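Local coordinates for protein H127A/Y244A mutant of alginate lyase AlyC3 in complex with dimannuronate (Psychromonas sp., PDB 7C8F) that binds dimannuronate as an engineered double mutant of a polysaccharide lyase family 7 alginate lyase, an enzyme that cleaves alginate chains by beta-elimination, at residues R144-E149 against W159-N164; N118-L123 against N244-G249. All blocks are in the same frame, centred on the assembly; numbering follows the deposited sequence.

Interaction 1 of 2, residues R144-E149 against W159-N164; sequences RVVWKE and WAMVKN. With BEM (beta-D-mannopyranuronic acid), chain D.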
loop_
_atom_site.group_PDB
_atom_site.type_symbol
_atom_site.label_atom_id
_atom_site.label_comp_id
_atom_site.label_asym_id
_atom_site.label_seq_id
_atom_site.Cartn_x
_atom_site.Cartn_y
_atom_site.Cartn_z
ATOM N N ARG B 144 -7.368 7.523 -16.351
ATOM C CA ARG B 144 -8.078 8.626 -16.892
ATOM C C ARG B 144 -8.336 8.305 -18.395
ATOM O O ARG B 144 -7.439 8.012 -19.099
ATOM C CB ARG B 144 -7.345 9.960 -16.787
ATOM C CG ARG B 144 -7.156 10.483 -15.395
ATOM C CD ARG B 144 -6.610 11.909 -15.433
ATOM N NE ARG B 144 -5.346 12.023 -16.119
ATOM C CZ ARG B 144 -5.101 12.808 -17.133
ATOM N NH1 ARG B 144 -6.034 13.543 -17.631
ATOM N NH2 ARG B 144 -3.930 12.811 -17.689
ATOM N N VAL B 145 -9.581 8.374 -18.817
ATOM C CA VAL B 145 -9.942 8.236 -20.212
ATOM C C VAL B 145 -10.185 9.679 -20.650
ATOM O O VAL B 145 -11.016 10.351 -20.139
ATOM C CB VAL B 145 -11.168 7.350 -20.473
ATOM C CG1 VAL B 145 -11.416 7.266 -21.973
ATOM C CG2 VAL B 145 -10.939 5.958 -19.926
ATOM N N VAL B 146 -9.407 10.100 -21.633
ATOM C CA VAL B 146 -9.414 11.459 -22.099
ATOM C C VAL B 146 -9.532 11.672 -23.583
ATOM O O VAL B 146 -9.265 10.803 -24.340
ATOM C CB VAL B 146 -8.078 12.164 -21.700
ATOM C CG1 VAL B 146 -7.770 11.956 -20.254
ATOM C CG2 VAL B 146 -6.883 11.704 -22.540
ATOM N N TRP B 147 -9.919 12.887 -23.941
ATOM C CA TRP B 147 -9.872 13.380 -25.304
ATOM C C TRP B 147 -8.668 14.289 -25.194
ATOM O O TRP B 147 -8.577 15.054 -24.307
ATOM C CB TRP B 147 -11.091 14.167 -25.736
ATOM C CG TRP B 147 -10.974 14.709 -27.135
ATOM C CD1 TRP B 147 -11.441 14.127 -28.241
ATOM C CD2 TRP B 147 -10.357 15.924 -27.546
ATOM N NE1 TRP B 147 -11.156 14.882 -29.327
ATOM C CE2 TRP B 147 -10.479 15.990 -28.931
ATOM C CE3 TRP B 147 -9.711 16.947 -26.888
ATOM C CZ2 TRP B 147 -10.007 17.042 -29.654
ATOM C CZ3 TRP B 147 -9.249 17.989 -27.622
ATOM C CH2 TRP B 147 -9.402 18.019 -28.992
ATOM N N LYS B 148 -7.711 14.149 -26.099
ATOM C CA LYS B 148 -6.477 14.928 -26.033
ATOM C C LYS B 148 -6.265 15.671 -27.342
ATOM O O LYS B 148 -6.340 15.073 -28.417
ATOM C CB LYS B 148 -5.265 14.044 -25.717
ATOM C CG LYS B 148 -3.976 14.828 -25.491
ATOM C CD LYS B 148 -2.900 13.960 -24.861
ATOM C CE LYS B 148 -1.596 14.728 -24.650
ATOM N NZ LYS B 148 -1.715 15.796 -23.618
ATOM N N GLU B 149 -5.955 16.961 -27.243
ATOM C CA GLU B 149 -5.846 17.771 -28.453
ATOM C C GLU B 149 -4.689 17.301 -29.335
ATOM O O GLU B 149 -4.864 17.105 -30.545
ATOM C CB GLU B 149 -5.693 19.249 -28.093
ATOM C CG GLU B 149 -5.595 20.135 -29.330
ATOM C CD GLU B 149 -5.260 21.577 -28.998
ATOM O OE1 GLU B 149 -6.049 22.468 -29.370
ATOM O OE2 GLU B 149 -4.208 21.817 -28.368
ATOM N N TRP B 159 -7.554 8.559 -25.291
ATOM C CA TRP B 159 -6.426 7.848 -24.698
ATOM C C TRP B 159 -6.826 7.335 -23.326
ATOM O O TRP B 159 -7.617 7.969 -22.622
ATOM C CB TRP B 159 -5.199 8.753 -24.486
ATOM C CG TRP B 159 -4.677 9.372 -25.743
ATOM C CD1 TRP B 159 -5.121 10.526 -26.319
ATOM C CD2 TRP B 159 -3.625 8.875 -26.580
ATOM N NE1 TRP B 159 -4.401 10.782 -27.464
ATOM C CE2 TRP B 159 -3.489 9.782 -27.649
ATOM C CE3 TRP B 159 -2.797 7.752 -26.533
ATOM C CZ2 TRP B 159 -2.557 9.603 -28.667
ATOM C CZ3 TRP B 159 -1.857 7.576 -27.560
ATOM C CH2 TRP B 159 -1.754 8.499 -28.601
ATOM N N ALA B 160 -6.243 6.202 -22.944
ATOM C CA ALA B 160 -6.269 5.738 -21.557
ATOM C C ALA B 160 -4.913 6.029 -20.931
ATOM O O ALA B 160 -3.889 5.505 -21.383
ATOM C CB ALA B 160 -6.567 4.244 -21.487
ATOM N N MET B 161 -4.900 6.887 -19.918
ATOM C CA MET B 161 -3.696 7.223 -19.176
ATOM C C MET B 161 -3.729 6.379 -17.913
ATOM O O MET B 161 -4.574 6.598 -17.040
ATOM C CB MET B 161 -3.705 8.711 -18.830
ATOM C CG MET B 161 -3.933 9.636 -20.034
ATOM S SD MET B 161 -2.653 9.433 -21.291
ATOM C CE MET B 161 -2.964 10.851 -22.358
ATOM N N VAL B 162 -2.834 5.410 -17.811
ATOM C CA VAL B 162 -2.869 4.417 -16.740
ATOM C C VAL B 162 -1.669 4.622 -15.833
ATOM O O VAL B 162 -0.518 4.520 -16.278
ATOM C CB VAL B 162 -2.915 2.989 -17.305
ATOM C CG1 VAL B 162 -2.918 1.962 -16.178
ATOM C CG2 VAL B 162 -4.148 2.817 -18.189
ATOM N N LYS B 163 -1.932 4.899 -14.557
ATOM C CA LYS B 163 -0.863 4.956 -13.573
ATOM C C LYS B 163 -0.360 3.535 -13.352
ATOM O O LYS B 163 -1.156 2.625 -13.067
ATOM C CB LYS B 163 -1.454 5.553 -12.292
ATOM C CG LYS B 163 -0.604 5.472 -11.030
ATOM C CD LYS B 163 0.672 6.323 -11.090
ATOM C CE LYS B 163 1.214 6.463 -9.645
ATOM N NZ LYS B 163 2.569 7.065 -9.549
ATOM N N ASN B 164 0.957 3.326 -13.515
ATOM C CA ASN B 164 1.543 1.994 -13.627
ATOM C C ASN B 164 2.361 1.576 -12.405
ATOM O O ASN B 164 3.171 0.652 -12.497
ATOM C CB ASN B 164 2.406 1.905 -14.892
ATOM C CG ASN B 164 2.517 0.493 -15.427
ATOM O OD1 ASN B 164 1.643 -0.341 -15.210
ATOM N ND2 ASN B 164 3.608 0.216 -16.128
HETATM C C1 BEM D . -4.715 14.831 -11.576
HETATM C C2 BEM D . -4.443 15.720 -12.786
HETATM O O2 BEM D . -3.337 16.570 -12.525
HETATM C C3 BEM D . -4.059 14.850 -13.959
HETATM O O3 BEM D . -3.610 15.626 -15.019
HETATM C C4 BEM D . -2.815 14.134 -13.566
HETATM O O4 BEM D . -2.199 13.520 -14.658
HETATM C C5 BEM D . -3.184 13.199 -12.471
HETATM O O5 BEM D . -3.596 14.009 -11.400
HETATM C C6 BEM D . -2.009 12.395 -12.087
HETATM O O6B BEM D . -1.326 12.752 -11.156
HETATM O O6A BEM D . -1.945 11.318 -12.604
HETATM O O HOH W 1 -4.728 13.009 -29.314
#
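Arg-144 and Met-161 sit directly across from each other as an antiparallel hydrogen-bonded pair, both side chains rising from the sheet face that carries the bound mannuronate. Met-161 N reaches Arg-144 O at 2.9 Å, nearly straight and in the carbonyl plane, and Arg-144 N returns a bond to Met-161 O. Val-146 and Trp-159 repeat the two-bond pairing, while Val-145 and Ala-160, the non-hydrogen-bonded pair between them, turn to the other face of the sheet.

A bend at chi3 (-59°) lays the arginine's guanidinium beneath the sugar: BEM O3 stands 3.8 Å above the plane, over its centre. Met-161 comes up obliquely from the partner strand, with its CG 3.9 Å from Arg-144 NH2. Its own bend at chi2 (-60°) carries the methyl group away from the arginine, so that CE packs 4.0 Å from Val-146 CG2 and also touches Lys-148 CD, the two side chains of Lys-148 and Met-161 crossing at about a right angle. Further along, Lys-148 CB rests 3.6 Å from CD1 of the Trp-159 indole. At the edge of that ring, in its plane, a water accepts from Trp-159 NE1 (2.9 Å) and donates to Lys-148 O, tying the indole to the neighbouring backbone.

The charged ends look beyond this pair of strands: Arg-144 NH1 and Lys-148 NZ both form salt bridges with Glu-119, and Arg-144 also bonds Thr-121. An alanine in place of Arg-144 is likely to leave the sugar without the flat cationic group beneath it and Glu-119 with one positive partner fewer. On the sugar-bearing sheet of a PL7 beta-jelly roll, this pairing places one guanidinium against the sugar, held by Glu-119 and flanked by Met-161, which probably suits a polyanionic chain.

Interaction 2 of 2, residues N118-L123 against N244-G249; sequences NEITFL and NQFTNG
Glu-119 and Gln-245 pair through their backbones: Gln-245 N donates to Glu-119 O at 2.9 Å, and Glu-119 N returns a bond to Gln-245 O at 3.0 Å. In the second the donor stands 45° out of the carbonyl plane. Asn-118 and Glu-119 both face Gln-245, the arrangement of a G1 beta bulge, with Asn-118 at a positive phi of 51°.

Among the polar side chains, Gln-245 bends at chi2 (93°) and brings its amide across to Thr-121, the two side chains meeting obliquely, and there OE1 accepts from Thr-121 OG1 at 2.8 Å. Gln-245 OE1 also lies 3.7 Å from Glu-119 CB. The carboxylate of Glu-119, besides its two salt bridges to strand 143-148, takes a hydrogen bond from the side-chain amide of Gln-117, a residue of the glycan pocket.

These residues line one face of the larger sheet in a beta-jelly roll, the PL7 architecture, and a bound mannuronate lies near Gln-245 on that face. Ile-120 points the other way, into the sandwich, where it packs on Ile-103 of the second sheet.

The apolar contact is made by Phe-246, just past the end of strand 242-245. Its CG sits between the backbone N and the carbonyl carbon, which turns the ring toward Ile-120, past Glu-119 O: Phe-246 CE1 meets Ile-120 CG1 obliquely at 3.6 Å.

Two polar atoms pack against the same phenylalanine. Glu-119 O approaches the ring edge, near its plane, 3.7 Å from Phe-246 CD1. Across the base of the side chain comes Asn-118, its OD1 3.5 Å from Phe-246 CB and its amide plane steeply inclined to the ring. Both ends of that amide are held elsewhere, Asn-118 OD1 by Ser-113 and Asn-118 ND2 by Glu-149.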
loop_
_atom_site.group_PDB
_atom_site.type_symbol
_atom_site.label_atom_id
_atom_site.label_comp_id
_atom_site.label_asym_id
_atom_site.label_seq_id
_atom_site.Cartn_x
_atom_site.Cartn_y
_atom_site.Cartn_z
ATOM N N ASN B 118 -3.980 20.171 -22.314
ATOM C CA ASN B 118 -5.070 20.226 -23.285
ATOM C C ASN B 118 -5.783 18.877 -23.411
ATOM O O ASN B 118 -5.829 18.252 -24.473
ATOM C CB ASN B 118 -4.599 20.781 -24.636
ATOM C CG ASN B 118 -4.596 22.298 -24.656
ATOM O OD1 ASN B 118 -4.989 22.935 -23.677
ATOM N ND2 ASN B 118 -4.157 22.883 -25.759
ATOM N N GLU B 119 -6.366 18.447 -22.281
ATOM C CA GLU B 119 -7.141 17.214 -22.183
ATOM C C GLU B 119 -8.489 17.506 -21.538
ATOM O O GLU B 119 -8.624 18.436 -20.736
ATOM C CB GLU B 119 -6.405 16.149 -21.322
ATOM C CG GLU B 119 -5.117 15.650 -21.968
ATOM C CD GLU B 119 -4.215 14.883 -21.037
ATOM O OE1 GLU B 119 -4.622 14.572 -19.892
ATOM O OE2 GLU B 119 -3.078 14.585 -21.456
ATOM N N ILE B 120 -9.493 16.708 -21.907
ATOM C CA ILE B 120 -10.755 16.603 -21.175
ATOM C C ILE B 120 -10.855 15.168 -20.684
ATOM O O ILE B 120 -10.848 14.236 -21.495
ATOM C CB ILE B 120 -11.970 16.946 -22.057
ATOM C CG1 ILE B 120 -11.931 18.417 -22.476
ATOM C CG2 ILE B 120 -13.288 16.622 -21.292
ATOM C CD1 ILE B 120 -12.772 18.726 -23.720
ATOM N N THR B 121 -10.962 14.986 -19.366
ATOM C CA THR B 121 -11.106 13.660 -18.778
ATOM C C THR B 121 -12.581 13.401 -18.563
ATOM O O THR B 121 -13.260 14.223 -17.950
ATOM C CB THR B 121 -10.383 13.600 -17.434
ATOM O OG1 THR B 121 -8.990 13.853 -17.649
ATOM C CG2 THR B 121 -10.579 12.233 -16.749
ATOM N N PHE B 122 -13.084 12.278 -19.079
ATOM C CA PHE B 122 -14.509 11.985 -18.973
ATOM C C PHE B 122 -14.848 10.642 -18.335
ATOM O O PHE B 122 -16.018 10.421 -17.998
ATOM C CB PHE B 122 -15.226 12.178 -20.329
ATOM C CG PHE B 122 -14.699 11.308 -21.429
ATOM C CD1 PHE B 122 -13.638 11.730 -22.228
ATOM C CD2 PHE B 122 -15.264 10.073 -21.666
ATOM C CE1 PHE B 122 -13.138 10.917 -23.245
ATOM C CE2 PHE B 122 -14.787 9.257 -22.681
ATOM C CZ PHE B 122 -13.712 9.681 -23.478
ATOM N N LEU B 123 -13.874 9.756 -18.131
ATOM C CA LEU B 123 -14.063 8.563 -17.313
ATOM C C LEU B 123 -12.818 8.391 -16.470
ATOM O O LEU B 123 -11.710 8.663 -16.945
ATOM C CB LEU B 123 -14.256 7.301 -18.157
ATOM C CG LEU B 123 -15.404 7.348 -19.171
ATOM C CD1 LEU B 123 -15.274 6.233 -20.191
ATOM C CD2 LEU B 123 -16.754 7.249 -18.460
ATOM N N ASN B 244 -11.586 19.334 -16.518
ATOM C CA ASN B 244 -10.886 20.153 -17.503
ATOM C C ASN B 244 -9.401 20.198 -17.203
ATOM O O ASN B 244 -8.994 20.593 -16.103
ATOM C CB ASN B 244 -11.420 21.584 -17.497
ATOM C CG ASN B 244 -12.848 21.674 -17.950
ATOM O OD1 ASN B 244 -13.386 20.751 -18.558
ATOM N ND2 ASN B 244 -13.482 22.811 -17.665
ATOM N N GLN B 245 -8.595 19.806 -18.191
ATOM C CA GLN B 245 -7.166 20.085 -18.177
ATOM C C GLN B 245 -6.834 20.966 -19.378
ATOM O O GLN B 245 -6.056 20.585 -20.264
ATOM C CB GLN B 245 -6.355 18.783 -18.141
ATOM C CG GLN B 245 -6.521 17.992 -16.821
ATOM C CD GLN B 245 -7.624 16.924 -16.869
ATOM O OE1 GLN B 245 -7.954 16.393 -17.931
ATOM N NE2 GLN B 245 -8.189 16.599 -15.703
ATOM N N PHE B 246 -7.467 22.138 -19.428
ATOM C CA PHE B 246 -7.250 23.146 -20.459
ATOM C C PHE B 246 -7.812 24.443 -19.894
ATOM O O PHE B 246 -8.607 24.422 -18.949
ATOM C CB PHE B 246 -7.935 22.771 -21.779
ATOM C CG PHE B 246 -9.434 22.802 -21.715
ATOM C CD1 PHE B 246 -10.143 21.733 -21.194
ATOM C CD2 PHE B 246 -10.144 23.908 -22.176
ATOM C CE1 PHE B 246 -11.517 21.760 -21.137
ATOM C CE2 PHE B 246 -11.525 23.941 -22.113
ATOM C CZ PHE B 246 -12.215 22.868 -21.590
ATOM N N THR B 247 -7.383 25.572 -20.459
ATOM C CA THR B 247 -7.743 26.868 -19.899
ATOM C C THR B 247 -8.728 27.625 -20.783
ATOM O O THR B 247 -8.830 27.401 -21.991
ATOM C CB THR B 247 -6.514 27.751 -19.619
ATOM O OG1 THR B 247 -6.053 28.351 -20.839
ATOM C CG2 THR B 247 -5.388 26.947 -18.977
ATOM N N ASN B 248 -9.474 28.524 -20.134
ATOM C CA ASN B 248 -10.235 29.582 -20.808
ATOM C C ASN B 248 -11.354 29.053 -21.700
ATOM O O ASN B 248 -11.722 29.698 -22.685
ATOM C CB ASN B 248 -9.320 30.531 -21.595
ATOM C CG ASN B 248 -8.291 31.211 -20.716
ATOM O OD1 ASN B 248 -7.088 31.058 -20.916
ATOM N ND2 ASN B 248 -8.762 31.974 -19.736
ATOM N N GLY B 249 -11.932 27.895 -21.372
ATOM C CA GLY B 249 -12.976 27.329 -22.200
ATOM C C GLY B 249 -13.921 26.426 -21.431
ATOM O O GLY B 249 -13.733 26.156 -20.241
#

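In the fold
Reading from the N terminus, after early strands in both sheets the chain lays down 118-123 at the start of strand 119-129, then returns as strand 143-148 beside it. A small hairpin, 150-151 with 154-155, leads into strand 157-163, and interaction 1 closes this short loop of nine residues. The chain then runs on through strand 189-196, three strands of the other sheet and strand 235-240 before 244-249 comes back to 118-123. Interaction 2 thus closes a loop of 120 residues that holds interaction 1 whole. Strands 242-245, 119-129, 143-148 and 157-163 become consecutive neighbours in one sheet, and Val-146 packing on Thr-121 brings the two contacts together.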